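PDB 5I4M: amidase, hydantoinase/carbamoylase family from Burkholderia vietnamiensis, which probably hydrolyses N-carbamoyl-L-amino acids, as a two-zinc amidase of the peptidase M20 family. Local coordinates for residues I212-I217 and S375-D380; I225-D230 and A357-A362; I349-A354 and H379-L384. One frame throughout, in Å; residues are numbered along the deposited sequence. Where two conformers were deposited one is given.

Contact 1: I212-I217 and S375-D380. With 3PG (3-phosphoglyceric acid), chain E.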
# COMPACT_ATOMS: atom_id res chain seq x y z
N ILE A 212 5.11 6.60 -29.13
CA ILE A 212 6.45 6.07 -28.94
C ILE A 212 6.35 4.56 -28.73
O ILE A 212 5.33 4.05 -28.25
CB ILE A 212 7.18 6.74 -27.76
CG1 ILE A 212 6.37 6.60 -26.47
CG2 ILE A 212 7.49 8.20 -28.06
CD1 ILE A 212 7.22 6.70 -25.22
N GLU A 213 7.42 3.85 -29.09
CA GLU A 213 7.38 2.39 -29.04
C GLU A 213 7.12 1.86 -27.63
O GLU A 213 6.39 0.87 -27.45
CB GLU A 213 8.70 1.82 -29.56
CG GLU A 213 8.71 0.29 -29.50
CD GLU A 213 10.09 -0.29 -29.71
OE1 GLU A 213 10.34 -1.41 -29.23
OE2 GLU A 213 10.93 0.38 -30.34
N GLN A 214 7.73 2.48 -26.62
CA GLN A 214 7.70 2.05 -25.22
C GLN A 214 8.49 0.76 -25.00
O GLN A 214 8.34 0.11 -23.96
CB GLN A 214 6.26 1.89 -24.71
CG GLN A 214 5.46 3.17 -24.87
CD GLN A 214 4.04 3.01 -24.40
OE1 GLN A 214 3.25 2.33 -25.05
NE2 GLN A 214 3.70 3.64 -23.28
N GLY A 215 9.33 0.41 -25.96
CA GLY A 215 10.27 -0.69 -25.84
C GLY A 215 11.53 -0.37 -26.62
O GLY A 215 11.62 0.66 -27.29
N PRO A 216 12.51 -1.27 -26.58
CA PRO A 216 13.87 -0.93 -27.02
C PRO A 216 14.21 -1.24 -28.47
O PRO A 216 15.34 -0.94 -28.88
CB PRO A 216 14.72 -1.80 -26.09
CG PRO A 216 13.90 -3.07 -25.99
CD PRO A 216 12.47 -2.57 -25.89
N ILE A 217 13.28 -1.81 -29.24
CA ILE A 217 13.62 -2.45 -30.51
C ILE A 217 14.05 -1.42 -31.55
O ILE A 217 15.10 -1.56 -32.19
CB ILE A 217 12.44 -3.30 -31.02
CG1 ILE A 217 12.20 -4.48 -30.06
CG2 ILE A 217 12.69 -3.79 -32.44
CD1 ILE A 217 10.90 -5.23 -30.35
N SER A 375 2.87 -3.86 -31.40
CA SER A 375 2.75 -3.03 -30.21
C SER A 375 2.63 -3.89 -28.95
O SER A 375 1.79 -4.79 -28.88
CB SER A 375 1.53 -2.11 -30.34
OG SER A 375 1.31 -1.37 -29.14
N GLY A 376 3.48 -3.60 -27.96
CA GLY A 376 3.46 -4.34 -26.72
C GLY A 376 2.49 -3.73 -25.73
O GLY A 376 2.03 -4.40 -24.79
N ALA A 377 2.19 -2.45 -25.91
CA ALA A 377 1.19 -1.78 -25.09
C ALA A 377 -0.15 -1.76 -25.81
O ALA A 377 -0.25 -2.03 -27.01
CB ALA A 377 1.62 -0.34 -24.78
N GLY A 378 -1.19 -1.46 -25.04
CA GLY A 378 -2.49 -1.17 -25.62
C GLY A 378 -2.60 0.31 -25.95
O GLY A 378 -1.96 1.16 -25.34
N HIS A 379 -3.42 0.60 -26.96
CA HIS A 379 -3.67 1.96 -27.39
C HIS A 379 -5.12 2.09 -27.77
O HIS A 379 -5.77 1.10 -28.11
CB HIS A 379 -2.78 2.34 -28.57
CG HIS A 379 -1.34 2.05 -28.33
ND1 HIS A 379 -0.54 2.87 -27.57
CD2 HIS A 379 -0.57 1.00 -28.71
CE1 HIS A 379 0.68 2.35 -27.50
NE2 HIS A 379 0.69 1.22 -28.19
N ASP A 380 -5.63 3.32 -27.74
CA ASP A 380 -6.99 3.53 -28.21
C ASP A 380 -7.17 3.01 -29.63
O ASP A 380 -8.24 2.50 -29.97
CB ASP A 380 -7.34 5.02 -28.11
CG ASP A 380 -7.30 5.51 -26.67
OD1 ASP A 380 -8.14 5.03 -25.88
OD2 ASP A 380 -6.45 6.36 -26.33
C1 3PG E . -1.17 -0.50 -21.38
O1 3PG E . -0.71 -0.67 -20.23
O2 3PG E . -0.72 -1.09 -22.38
C2 3PG E . -2.32 0.46 -21.53
O3 3PG E . -3.03 0.19 -22.75
C3 3PG E . -1.76 1.86 -21.58
O1P 3PG E . -0.95 2.01 -22.75
P 3PG E . 0.08 3.28 -22.86
O2P 3PG E . -0.69 4.49 -22.40
O3P 3PG E . 1.21 2.91 -21.91
O4P 3PG E . 0.45 3.32 -24.35
O HOH W 1 5.89 -2.00 -28.22
O HOH W 2 3.53 0.73 -27.23
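Q214 meets A377 and H379 in a buried loop-to-loop contact that forms one wall of the 3-phosphoglycerate pocket in the M20 dizinc catalytic domain. Both loops leave the ends of strands, 206-212 and 370-375, close to the metal site: the side chain of Q214 is about 4 Å from a zinc ion at its nearest atom and lies beside D115 and H211, both zinc ligands. Direct touching falls to one amide oxygen. Q214 OE1 presses on A377 CB at 3.1 Å and lies 3.6 Å from H379 CE1, reaching the imidazole at its edge. With CG anti to the carbonyl carbon (chi1 -56°) and the chain extended beyond it, the glutamine carries its amide across to the ligand. There Q214 NE2 donates to phosphate oxygen O3P of 3-phosphoglycerate at 2.9 Å, with an N-H...O angle of 160°, and also bonds S402 OG, while OE1 accepts from a water; the amide orientation is consistent with these partners. That water also donates to E213 O and meets H379 NE2 in the imidazole plane, so it ties the two loops together. A second water links E213 O to G376 N. H247 of the second subunit packs on Q214 and A377 and also hydrogen-bonds the ligand. S375 OG donates to A377 O and accepts a weak bond from H379 NE2, linking three residues of the loop. G378 N of this loop donates to carboxylate oxygen O2 of 3-phosphoglycerate at 2.7 Å, nearly straight at 168°.

Contact 2: I225-D230 and A357-A362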
# COMPACT_ATOMS: atom_id res chain seq x y z
N ILE A 225 11.29 4.53 -37.84
CA ILE A 225 9.83 4.37 -37.86
C ILE A 225 9.49 2.92 -37.60
O ILE A 225 10.08 2.01 -38.20
CB ILE A 225 9.24 4.84 -39.21
CG1 ILE A 225 9.52 6.33 -39.44
CG2 ILE A 225 7.73 4.56 -39.28
CD1 ILE A 225 8.80 7.22 -38.44
N GLY A 226 8.52 2.69 -36.71
CA GLY A 226 7.89 1.40 -36.58
C GLY A 226 6.58 1.38 -37.34
O GLY A 226 5.65 2.12 -37.02
N VAL A 227 6.51 0.51 -38.35
CA VAL A 227 5.28 0.27 -39.10
C VAL A 227 4.49 -0.76 -38.29
O VAL A 227 4.77 -1.96 -38.33
CB VAL A 227 5.57 -0.21 -40.52
CG1 VAL A 227 4.27 -0.48 -41.28
CG2 VAL A 227 6.40 0.84 -41.26
N VAL A 228 3.53 -0.29 -37.50
CA VAL A 228 2.86 -1.17 -36.54
C VAL A 228 1.83 -2.01 -37.28
O VAL A 228 0.88 -1.47 -37.85
CB VAL A 228 2.20 -0.37 -35.41
CG1 VAL A 228 1.67 -1.34 -34.35
CG2 VAL A 228 3.20 0.61 -34.79
N THR A 229 2.01 -3.33 -37.23
CA THR A 229 1.15 -4.26 -37.95
C THR A 229 0.13 -4.94 -37.06
O THR A 229 -0.92 -5.37 -37.56
CB THR A 229 1.98 -5.35 -38.62
OG1 THR A 229 2.68 -6.09 -37.61
CG2 THR A 229 2.99 -4.74 -39.59
N ASP A 230 0.42 -5.05 -35.76
CA ASP A 230 -0.40 -5.80 -34.81
C ASP A 230 -0.23 -5.17 -33.44
O ASP A 230 0.69 -4.38 -33.20
CB ASP A 230 0.02 -7.27 -34.73
CG ASP A 230 -0.07 -7.99 -36.06
OD1 ASP A 230 0.90 -7.91 -36.85
OD2 ASP A 230 -1.10 -8.66 -36.29
N ALA A 357 0.09 -0.17 -45.08
CA ALA A 357 0.81 0.18 -46.30
C ALA A 357 1.00 1.68 -46.43
O ALA A 357 2.04 2.15 -46.92
CB ALA A 357 0.07 -0.37 -47.52
N ALA A 358 -0.00 2.46 -46.01
CA ALA A 358 0.10 3.92 -46.08
C ALA A 358 1.19 4.43 -45.15
O ALA A 358 1.90 5.39 -45.49
CB ALA A 358 -1.24 4.57 -45.74
N VAL A 359 1.33 3.82 -43.97
CA VAL A 359 2.39 4.19 -43.03
C VAL A 359 3.76 3.85 -43.61
O VAL A 359 4.69 4.67 -43.58
CB VAL A 359 2.16 3.50 -41.68
CG1 VAL A 359 3.35 3.70 -40.76
CG2 VAL A 359 0.88 4.03 -41.03
N ARG A 360 3.89 2.65 -44.17
CA ARG A 360 5.14 2.26 -44.81
C ARG A 360 5.48 3.18 -45.97
O ARG A 360 6.63 3.64 -46.11
CB ARG A 360 5.04 0.80 -45.27
CG ARG A 360 6.37 0.14 -45.59
CD ARG A 360 6.20 -1.35 -45.97
NE ARG A 360 5.86 -2.20 -44.83
CZ ARG A 360 4.69 -2.82 -44.68
NH1 ARG A 360 3.74 -2.70 -45.60
NH2 ARG A 360 4.47 -3.57 -43.61
N ALA A 361 4.49 3.49 -46.82
CA ALA A 361 4.71 4.39 -47.95
C ALA A 361 5.17 5.76 -47.50
O ALA A 361 6.03 6.38 -48.13
CB ALA A 361 3.44 4.50 -48.79
N ALA A 362 4.59 6.26 -46.40
CA ALA A 362 4.99 7.56 -45.88
C ALA A 362 6.42 7.53 -45.36
O ALA A 362 7.17 8.50 -45.56
CB ALA A 362 4.03 8.02 -44.79
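V359 is the first residue of the helical segment 357-362 to meet strand 225-230: its CG1 lies 4.2 Å from V227 CG2, a buried apolar pair between helix and strand. The same V359 side chain also reaches S391 and V393 of strand 390-395, so it spans two strands of the sheet. R360 follows and makes the longer crossing. Its CA is 4.0 Å from V227 CG2, and its side chain then passes V227 at about a right angle. CG stands anti to the backbone N, and the bend at chi3 (-72°) turns the guanidinium toward the strand, where V227 CG1 lies against one of its faces, 3.9 Å from NH2. This is the helix-on-sheet layering of an alpha/beta domain: helix and strand run almost antiparallel, at 169°, with the two short axes 8.2 Å apart. Strand 225-230 lies between neighbours here, hydrogen-bonded to strand 370-375 through I225 and V227 and to strand 390-395 through G226. The charge of R360 is met on the first of these, where NH2 forms a salt bridge with D372 OD1. D372 also touches V227 and T229, so the ion pair sits beside these two side chains, and T229 CG2 comes within 4.4 Å of R360 NH2. A turn beyond V359, A362 touches V420 and H423 of helix 411-429.

Contact 3: I349-A354 and H379-L384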
# COMPACT_ATOMS: atom_id res chain seq x y z
N ILE A 349 -4.70 -8.12 -32.02
CA ILE A 349 -5.45 -7.60 -33.16
C ILE A 349 -4.48 -7.20 -34.25
O ILE A 349 -3.39 -6.68 -33.97
CB ILE A 349 -6.38 -6.44 -32.74
CG1 ILE A 349 -7.25 -5.98 -33.92
CG2 ILE A 349 -5.59 -5.28 -32.16
CD1 ILE A 349 -8.51 -5.27 -33.48
N ALA A 350 -4.85 -7.48 -35.49
CA ALA A 350 -4.07 -7.09 -36.66
C ALA A 350 -4.62 -5.77 -37.19
O ALA A 350 -5.83 -5.59 -37.30
CB ALA A 350 -4.14 -8.18 -37.74
N PHE A 351 -3.72 -4.85 -37.50
CA PHE A 351 -4.18 -3.57 -38.01
C PHE A 351 -4.49 -3.69 -39.50
O PHE A 351 -4.15 -4.68 -40.16
CB PHE A 351 -3.13 -2.49 -37.72
CG PHE A 351 -3.12 -2.05 -36.28
CD1 PHE A 351 -4.26 -1.51 -35.70
CD2 PHE A 351 -1.98 -2.22 -35.49
CE1 PHE A 351 -4.26 -1.12 -34.35
CE2 PHE A 351 -1.98 -1.84 -34.15
CZ PHE A 351 -3.11 -1.28 -33.59
N ASP A 352 -5.19 -2.68 -40.02
CA ASP A 352 -5.70 -2.74 -41.39
C ASP A 352 -4.54 -2.70 -42.39
O ASP A 352 -3.64 -1.87 -42.28
CB ASP A 352 -6.66 -1.58 -41.65
CG ASP A 352 -7.12 -1.51 -43.10
OD1 ASP A 352 -8.10 -2.22 -43.45
OD2 ASP A 352 -6.51 -0.76 -43.88
N SER A 353 -4.59 -3.58 -43.40
CA SER A 353 -3.45 -3.74 -44.29
C SER A 353 -3.23 -2.50 -45.15
O SER A 353 -2.08 -2.13 -45.43
CB SER A 353 -3.61 -4.98 -45.16
OG SER A 353 -4.78 -4.90 -45.96
N ALA A 354 -4.30 -1.83 -45.59
CA ALA A 354 -4.11 -0.62 -46.38
C ALA A 354 -3.56 0.51 -45.52
O ALA A 354 -2.73 1.31 -45.99
CB ALA A 354 -5.42 -0.20 -47.04
N HIS A 379 -3.42 0.60 -26.96
CA HIS A 379 -3.67 1.96 -27.39
C HIS A 379 -5.12 2.09 -27.77
O HIS A 379 -5.77 1.10 -28.11
CB HIS A 379 -2.78 2.34 -28.57
CG HIS A 379 -1.34 2.05 -28.33
ND1 HIS A 379 -0.54 2.87 -27.57
CD2 HIS A 379 -0.57 1.00 -28.71
CE1 HIS A 379 0.68 2.35 -27.50
NE2 HIS A 379 0.69 1.22 -28.19
N ASP A 380 -5.63 3.32 -27.74
CA ASP A 380 -6.99 3.53 -28.21
C ASP A 380 -7.17 3.01 -29.63
O ASP A 380 -8.24 2.50 -29.97
CB ASP A 380 -7.34 5.02 -28.11
CG ASP A 380 -7.30 5.51 -26.67
OD1 ASP A 380 -8.14 5.03 -25.88
OD2 ASP A 380 -6.45 6.36 -26.33
N ALA A 381 -6.11 3.08 -30.45
CA ALA A 381 -6.17 2.53 -31.80
C ALA A 381 -6.56 1.05 -31.82
O ALA A 381 -7.15 0.58 -32.80
CB ALA A 381 -4.83 2.72 -32.50
N CYS A 382 -6.23 0.29 -30.77
CA CYS A 382 -6.60 -1.13 -30.76
C CYS A 382 -8.11 -1.31 -30.78
O CYS A 382 -8.62 -2.25 -31.40
CB CYS A 382 -6.02 -1.84 -29.53
SG CYS A 382 -4.21 -1.74 -29.44
N TYR A 383 -8.85 -0.41 -30.12
CA TYR A 383 -10.30 -0.49 -30.18
C TYR A 383 -10.85 0.15 -31.45
O TYR A 383 -11.82 -0.35 -32.03
CB TYR A 383 -10.91 0.16 -28.94
CG TYR A 383 -10.95 -0.79 -27.75
CD1 TYR A 383 -11.34 -2.11 -27.92
CD2 TYR A 383 -10.61 -0.36 -26.47
CE1 TYR A 383 -11.40 -2.99 -26.82
CE2 TYR A 383 -10.66 -1.22 -25.38
CZ TYR A 383 -11.05 -2.53 -25.57
OH TYR A 383 -11.10 -3.39 -24.48
N LEU A 384 -10.24 1.24 -31.93
CA LEU A 384 -10.70 1.82 -33.18
C LEU A 384 -10.59 0.82 -34.33
O LEU A 384 -11.42 0.85 -35.25
CB LEU A 384 -9.90 3.07 -33.52
CG LEU A 384 -10.04 4.18 -32.49
CD1 LEU A 384 -9.27 5.43 -32.93
CD2 LEU A 384 -11.51 4.50 -32.29
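F351 reaches from the turn after strand 337-350 to the backbone of A381 and C382 in the short helix 380-384. Its CB leaves the chain at a slant to that helix, and CG, anti to the carbonyl carbon (chi1 -75°), sends the ring on toward it. CE1 does most of the touching. It brings the ring edge to A381 O at 3.7 Å, the oxygen lying in the ring plane, and is also 4.3 Å from A381 CB; C382 CA is approached obliquely. At the tip, CZ lies 4.3 Å from C382 SG. The sulfur has a polar partner as well: H379 N donates to C382 SG at 3.5 Å, linking the loop before the helix to its first turn. Two residues earlier, I349 meets the same helix at C382. Its CG1 branch, anti to the backbone N (chi1 -175°), is directed toward the helix and ends with CD1 3.7 Å from C382 O, while CG2 stands 4.4 Å from C382 CB. D352 then caps helix 353-365, its OD2 accepting from C355 N. In the catalytic domain the contact lies where strand 337-350 ends against strand 225-242, joined by backbone bonding of I349 with A231. The ring of F351 also rests on S391 and M392 of strand 390-395. Helix 380-384 packs beside both strands, 225-242 through C382 on A231 and 390-395 through A381 on M392; helix 353-365 begins at S353, after F351 and D352.

Contacts 1 and 3 share H379 and D380: the loop that faces the ligand in contact 1 runs straight into the helix packed in contact 3. Strand 225-230 of contact 2 joins both. D230 O probably accepts from S375 N of contact 1 at 2.9 Å, T229 O likewise from F351 N of contact 3 at 2.9 Å, and V228 CG1 lies 3.7 Å from F351 CE2. Contact 1 lines the pocket, and H379 touches the ligand. In contact 3 the side chain of C382 is about 10 Å from a bound zinc ion, nearest atoms taken; in contact 2 the V359 side chain stays about 11 Å from that of zinc ligand H211.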